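Local atomic coordinates of GDSL-like protein (Roseburia intestinalis L1-82, PDB entry 6HH9), a protein that probably acts as an acetylxylan esterase, a hydrolase of the GDSL-like (SGNH) superfamily, and is captured here with mannose units bound. Residues H141-N146 with S168-I173; L299-A304 with D319-E324. One frame throughout, in Å; residues are numbered along the deposited sequence.

Interaction 1. Residues H141-N146 with S168-I173; sequences HNVFYN and SMQSTI. With BMA (beta-D-mannopyranose), chain E.
H141 and S168 end the neighbouring parallel strands 136-141 and 166-168 of the alpha/beta sheet of this SGNH-type domain, and from there the two loops leave side by side. M169 N donates to H141 O at 2.9 Å in a nearly straight bond (172° at the hydrogen). Beside it, the CB atoms of H141 and S168 meet at 4.0 Å. S168 OG accepts from Q170 N, an ST turn at the start of the second loop. With V143 CG1 between the backbone N and the carbonyl carbon (chi1 61°), CG2 falls anti to the N and is set against Q170 CG at 3.6 Å, the two side chains crossing at about a right angle. Farther on, Y145 reaches I173 obliquely: CE1 lies 3.5 Å from I173 CG2, and OH also borders M169 CB at 3.8 Å, while one ring face carries V143 O. Replacing Y145 by an alanine would probably open a gap beside I173 CG2 and M169 CB, which would lose their ring and hydroxyl contacts. F144 turns the other way, its CZ lying 3.7 Å from O4 of the bound mannose. H141 ND1 and N142 ND2 bond to S108 and E106, and S168 OG bonds to Q152 as well. One backbone bond crosses between the two segments, at the strand ends, and mainly apolar contact continues from there.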
loop_
_atom_site.group_PDB
_atom_site.type_symbol
_atom_site.label_atom_id
_atom_site.label_comp_id
_atom_site.label_asym_id
_atom_site.label_seq_id
_atom_site.Cartn_x
_atom_site.Cartn_y
_atom_site.Cartn_z
ATOM N N HIS A 141 -6.347 -10.022 3.751
ATOM C CA HIS A 141 -5.070 -10.542 4.201
ATOM C C HIS A 141 -4.613 -11.671 3.282
ATOM O O HIS A 141 -5.087 -12.788 3.379
ATOM C CB HIS A 141 -5.153 -11.058 5.643
ATOM C CG HIS A 141 -5.792 -10.112 6.597
ATOM N ND1 HIS A 141 -5.208 -8.906 6.928
ATOM C CD2 HIS A 141 -6.931 -10.215 7.327
ATOM C CE1 HIS A 141 -5.982 -8.281 7.803
ATOM N NE2 HIS A 141 -7.047 -9.068 8.074
ATOM N N ASN A 142 -3.650 -11.380 2.403
ATOM C CA ASN A 142 -3.010 -12.436 1.651
ATOM C C ASN A 142 -2.049 -13.182 2.600
ATOM O O ASN A 142 -1.952 -12.874 3.799
ATOM C CB ASN A 142 -2.395 -11.892 0.363
ATOM C CG ASN A 142 -3.397 -11.770 -0.772
ATOM O OD1 ASN A 142 -4.013 -12.759 -1.191
ATOM N ND2 ASN A 142 -3.551 -10.561 -1.298
ATOM N N VAL A 143 -1.376 -14.205 2.066
ATOM C CA VAL A 143 -0.480 -15.053 2.822
ATOM C C VAL A 143 0.679 -15.487 1.917
ATOM O O VAL A 143 0.501 -15.648 0.702
ATOM C CB VAL A 143 -1.245 -16.260 3.399
ATOM C CG1 VAL A 143 -1.869 -17.123 2.313
ATOM C CG2 VAL A 143 -0.365 -17.087 4.312
ATOM N N PHE A 144 1.852 -15.656 2.534
ATOM C CA PHE A 144 3.021 -16.281 1.919
ATOM C C PHE A 144 2.823 -17.803 1.907
ATOM O O PHE A 144 2.705 -18.409 2.964
ATOM C CB PHE A 144 4.287 -15.939 2.712
ATOM C CG PHE A 144 4.882 -14.591 2.416
ATOM C CD1 PHE A 144 5.792 -14.430 1.386
ATOM C CD2 PHE A 144 4.533 -13.486 3.176
ATOM C CE1 PHE A 144 6.329 -13.184 1.110
ATOM C CE2 PHE A 144 5.077 -12.241 2.910
ATOM C CZ PHE A 144 5.973 -12.093 1.879
ATOM N N TYR A 145 2.810 -18.412 0.718
ATOM C CA TYR A 145 2.480 -19.842 0.563
ATOM C C TYR A 145 3.712 -20.736 0.821
ATOM O O TYR A 145 3.569 -21.969 0.965
ATOM C CB TYR A 145 1.856 -20.049 -0.817
ATOM C CG TYR A 145 0.489 -19.432 -0.935
ATOM C CD1 TYR A 145 -0.567 -19.933 -0.195
ATOM C CD2 TYR A 145 0.250 -18.335 -1.746
ATOM C CE1 TYR A 145 -1.831 -19.376 -0.257
ATOM C CE2 TYR A 145 -1.012 -17.772 -1.833
ATOM C CZ TYR A 145 -2.054 -18.292 -1.080
ATOM O OH TYR A 145 -3.302 -17.745 -1.110
ATOM N N ASN A 146 4.912 -20.131 0.889
ATOM C CA ASN A 146 6.148 -20.850 1.257
ATOM C C ASN A 146 6.122 -21.248 2.736
ATOM O O ASN A 146 6.561 -22.333 3.056
ATOM C CB ASN A 146 7.431 -20.076 0.925
ATOM C CG ASN A 146 7.465 -18.653 1.445
ATOM O OD1 ASN A 146 6.625 -17.839 1.089
ATOM N ND2 ASN A 146 8.450 -18.332 2.264
ATOM N N SER A 168 -9.248 -13.377 4.989
ATOM C CA SER A 168 -7.884 -13.890 5.007
ATOM C C SER A 168 -7.759 -15.142 4.134
ATOM O O SER A 168 -8.585 -16.051 4.189
ATOM C CB SER A 168 -7.469 -14.175 6.417
ATOM O OG SER A 168 -6.208 -14.810 6.444
ATOM N N MET A 169 -6.687 -15.177 3.344
ATOM C CA MET A 169 -6.290 -16.343 2.605
ATOM C C MET A 169 -5.428 -17.245 3.492
ATOM O O MET A 169 -5.186 -18.411 3.149
ATOM C CB MET A 169 -5.499 -15.956 1.352
ATOM C CG MET A 169 -6.241 -14.969 0.458
ATOM S SD MET A 169 -7.943 -15.423 0.088
ATOM C CE MET A 169 -8.673 -13.872 0.604
ATOM N N GLN A 170 -4.941 -16.696 4.607
ATOM C CA GLN A 170 -4.081 -17.431 5.511
ATOM C C GLN A 170 -4.878 -18.550 6.197
ATOM O O GLN A 170 -4.296 -19.541 6.634
ATOM C CB GLN A 170 -3.456 -16.496 6.547
ATOM C CG GLN A 170 -2.344 -17.137 7.372
ATOM C CD GLN A 170 -1.841 -16.219 8.458
ATOM O OE1 GLN A 170 -2.599 -15.778 9.319
ATOM N NE2 GLN A 170 -0.543 -15.939 8.440
ATOM N N SER A 171 -6.202 -18.390 6.306
ATOM C CA SER A 171 -7.030 -19.354 7.025
ATOM C C SER A 171 -8.012 -20.058 6.077
ATOM O O SER A 171 -8.963 -20.730 6.529
ATOM C CB SER A 171 -7.738 -18.690 8.170
ATOM O OG SER A 171 -8.633 -17.699 7.698
ATOM N N THR A 172 -7.752 -19.950 4.768
ATOM C CA THR A 172 -8.580 -20.572 3.768
ATOM C C THR A 172 -7.721 -21.308 2.738
ATOM O O THR A 172 -7.866 -22.521 2.577
ATOM C CB THR A 172 -9.476 -19.543 3.078
ATOM O OG1 THR A 172 -8.608 -18.498 2.646
ATOM C CG2 THR A 172 -10.554 -19.008 3.990
ATOM N N ILE A 173 -6.872 -20.568 2.020
ATOM C CA ILE A 173 -6.108 -21.130 0.915
ATOM C C ILE A 173 -4.870 -21.864 1.466
ATOM O O ILE A 173 -4.597 -22.989 1.054
ATOM C CB ILE A 173 -5.742 -20.053 -0.123
ATOM C CG1 ILE A 173 -6.975 -19.301 -0.630
ATOM C CG2 ILE A 173 -4.953 -20.671 -1.263
ATOM C CD1 ILE A 173 -6.710 -18.301 -1.741
HETATM C C1 BMA E . 9.325 -9.816 -1.579
HETATM C C2 BMA E . 10.664 -10.255 -1.001
HETATM C C3 BMA E . 10.568 -10.977 0.347
HETATM C C4 BMA E . 9.723 -10.167 1.327
HETATM C C5 BMA E . 8.450 -9.628 0.650
HETATM C C6 BMA E . 7.819 -8.570 1.561
HETATM O O2 BMA E . 11.454 -9.080 -0.832
HETATM O O3 BMA E . 11.898 -11.136 0.889
HETATM O O4 BMA E . 9.392 -10.910 2.533
HETATM O O5 BMA E . 8.633 -9.013 -0.632
HETATM O O6 BMA E . 8.236 -7.281 1.132
#

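Interaction 2. Residues L299-A304 with D319-E324; sequences LPAPVA and DANFDE. With BMA (beta-D-mannopyranose), chain E.
N321 holds CG anti to its own carbonyl carbon (chi1 -62°) and turns its amide through chi2 -81°, so that both polar atoms of the amide face the backbone of A301; D319, with CG anti to its backbone N (chi1 -170°), brings OD1 to the ND2 end of the same amide. N321 OD1 accepts from A301 N at 2.7 Å, and N321 ND2 donates to A301 O at 2.9 Å from above the plane of that carbonyl. Both bonds are bent, but together they grip A301 much as a partner strand would. The amide is in turn steadied by D319 OD1, whose syn lone pair takes N321 ND2 at 2.8 Å, close to the amide plane, while N321 N meets the same oxygen from above the carboxylate. The other carboxylate oxygen, OD2, pairs with R317 in a salt bridge. Around this polar core, V303 CG2 lies 3.5 Å from D319 OD1, and L299 CD2 covers the backbone at N321 CA at 3.6 Å. A weak bond of 3.4 Å runs from A320 N to P302 O. Farther along, E324 sets its CB over one face of the F322 ring and accepts with OE1 from O2 of the mannose at 2.8 Å; W326 NE1 also bonds to OE1. An Asx turn begins at D319, the last residue of edge strand 316-319 and the partner of V303 in an antiparallel, non-hydrogen-bonded pair; its N321 side chain binds A301 in the loop leading to strand 303-308, in an all-beta part of the chain built of antiparallel sheets.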
loop_
_atom_site.group_PDB
_atom_site.type_symbol
_atom_site.label_atom_id
_atom_site.label_comp_id
_atom_site.label_asym_id
_atom_site.label_seq_id
_atom_site.Cartn_x
_atom_site.Cartn_y
_atom_site.Cartn_z
ATOM N N LEU A 299 22.832 -3.055 -11.982
ATOM C CA LEU A 299 24.006 -2.693 -11.190
ATOM C C LEU A 299 25.162 -2.310 -12.110
ATOM O O LEU A 299 25.159 -2.660 -13.286
ATOM C CB LEU A 299 24.389 -3.895 -10.318
ATOM C CG LEU A 299 23.291 -4.412 -9.390
ATOM C CD1 LEU A 299 23.782 -5.620 -8.593
ATOM C CD2 LEU A 299 22.795 -3.300 -8.471
ATOM N N PRO A 300 26.134 -1.556 -11.582
ATOM C CA PRO A 300 26.061 -0.888 -10.291
ATOM C C PRO A 300 25.282 0.431 -10.386
ATOM O O PRO A 300 24.898 0.845 -11.471
ATOM C CB PRO A 300 27.531 -0.618 -9.949
ATOM C CG PRO A 300 28.120 -0.268 -11.282
ATOM C CD PRO A 300 27.252 -0.967 -12.318
ATOM N N ALA A 301 25.073 1.070 -9.238
ATOM C CA ALA A 301 24.327 2.320 -9.149
ATOM C C ALA A 301 24.871 3.154 -7.989
ATOM O O ALA A 301 25.635 2.666 -7.159
ATOM C CB ALA A 301 22.850 2.030 -9.005
ATOM N N PRO A 302 24.546 4.461 -7.927
ATOM C CA PRO A 302 25.047 5.320 -6.853
ATOM C C PRO A 302 24.610 4.930 -5.435
ATOM O O PRO A 302 23.654 4.193 -5.247
ATOM C CB PRO A 302 24.467 6.699 -7.197
ATOM C CG PRO A 302 24.246 6.630 -8.697
ATOM C CD PRO A 302 23.791 5.204 -8.951
ATOM N N VAL A 303 25.347 5.438 -4.452
ATOM C CA VAL A 303 24.946 5.365 -3.063
ATOM C C VAL A 303 24.817 6.791 -2.534
ATOM O O VAL A 303 25.670 7.634 -2.819
ATOM C CB VAL A 303 25.967 4.570 -2.241
ATOM C CG1 VAL A 303 25.636 4.597 -0.760
ATOM C CG2 VAL A 303 26.106 3.147 -2.771
ATOM N N ALA A 304 23.736 7.060 -1.804
ATOM C CA ALA A 304 23.523 8.372 -1.227
ATOM C C ALA A 304 23.433 8.226 0.284
ATOM O O ALA A 304 23.244 7.120 0.780
ATOM C CB ALA A 304 22.259 8.979 -1.788
ATOM N N ASP A 319 21.382 2.893 -0.343
ATOM C CA ASP A 319 22.126 2.154 -1.346
ATOM C C ASP A 319 21.159 1.743 -2.463
ATOM O O ASP A 319 20.282 0.919 -2.255
ATOM C CB ASP A 319 22.831 0.956 -0.706
ATOM C CG ASP A 319 23.822 0.270 -1.620
ATOM O OD1 ASP A 319 23.809 0.570 -2.843
ATOM O OD2 ASP A 319 24.616 -0.543 -1.103
ATOM N N ALA A 320 21.343 2.316 -3.655
ATOM C CA ALA A 320 20.528 1.985 -4.826
ATOM C C ALA A 320 20.988 0.684 -5.498
ATOM O O ALA A 320 20.458 0.341 -6.540
ATOM C CB ALA A 320 20.572 3.128 -5.807
ATOM N N ASN A 321 21.981 -0.011 -4.933
ATOM C CA ASN A 321 22.442 -1.319 -5.448
ATOM C C ASN A 321 21.607 -2.422 -4.790
ATOM O O ASN A 321 21.879 -2.862 -3.654
ATOM C CB ASN A 321 23.944 -1.558 -5.235
ATOM C CG ASN A 321 24.810 -0.556 -5.965
ATOM O OD1 ASN A 321 25.043 -0.706 -7.164
ATOM N ND2 ASN A 321 25.281 0.466 -5.259
ATOM N N PHE A 322 20.568 -2.860 -5.506
ATOM C CA PHE A 322 19.605 -3.778 -4.925
ATOM C C PHE A 322 20.299 -5.133 -4.807
ATOM O O PHE A 322 21.053 -5.511 -5.684
ATOM C CB PHE A 322 18.316 -3.775 -5.758
ATOM C CG PHE A 322 17.082 -4.373 -5.126
ATOM C CD1 PHE A 322 16.950 -4.506 -3.756
ATOM C CD2 PHE A 322 16.030 -4.788 -5.921
ATOM C CE1 PHE A 322 15.802 -5.050 -3.197
ATOM C CE2 PHE A 322 14.882 -5.330 -5.363
ATOM C CZ PHE A 322 14.767 -5.457 -4.000
ATOM N N ASP A 323 20.064 -5.827 -3.692
ATOM C CA ASP A 323 20.640 -7.145 -3.452
ATOM C C ASP A 323 19.617 -8.237 -3.814
ATOM O O ASP A 323 19.889 -9.421 -3.578
ATOM C CB ASP A 323 21.165 -7.258 -2.015
ATOM C CG ASP A 323 20.133 -7.008 -0.921
ATOM O OD1 ASP A 323 19.073 -6.413 -1.224
ATOM O OD2 ASP A 323 20.404 -7.407 0.234
ATOM N N GLU A 324 18.469 -7.855 -4.403
ATOM C CA GLU A 324 17.445 -8.821 -4.860
ATOM C C GLU A 324 17.372 -8.715 -6.377
ATOM O O GLU A 324 17.891 -7.755 -6.916
ATOM C CB GLU A 324 16.094 -8.561 -4.187
ATOM C CG GLU A 324 16.112 -8.772 -2.687
ATOM C CD GLU A 324 14.795 -8.521 -1.960
ATOM O OE1 GLU A 324 13.729 -8.921 -2.492
ATOM O OE2 GLU A 324 14.842 -7.955 -0.837
HETATM C C1 BMA E . 9.325 -9.816 -1.579
HETATM C C2 BMA E . 10.664 -10.255 -1.001
HETATM C C3 BMA E . 10.568 -10.977 0.347
HETATM C C4 BMA E . 9.723 -10.167 1.327
HETATM C C5 BMA E . 8.450 -9.628 0.650
HETATM C C6 BMA E . 7.819 -8.570 1.561
HETATM O O2 BMA E . 11.454 -9.080 -0.832
HETATM O O3 BMA E . 11.898 -11.136 0.889
HETATM O O4 BMA E . 9.392 -10.910 2.533
HETATM O O5 BMA E . 8.633 -9.013 -0.632
HETATM O O6 BMA E . 8.236 -7.281 1.132
#

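The two contacts belong to different halves of the chain, interaction 1 to the alpha/beta half and interaction 2 to the antiparallel beta half, with centres 32 Å apart and nearest atoms about 9 Å apart. They do not touch, yet both reach the same mannose, consistent with a sugar-binding cleft between the halves: F144 of 141-146 approaches around C5 and O4, whereas E324 of 319-324 holds O2, on C2 across the pyranose ring from C5. A further bound mannose lies about 6 Å from the F322 side chain, and one lies about 10 Å from that of N142. Y145 lies near, without touching, S41, H193 and D190, whose geometry is consistent with the family's Ser-His-Asp triad.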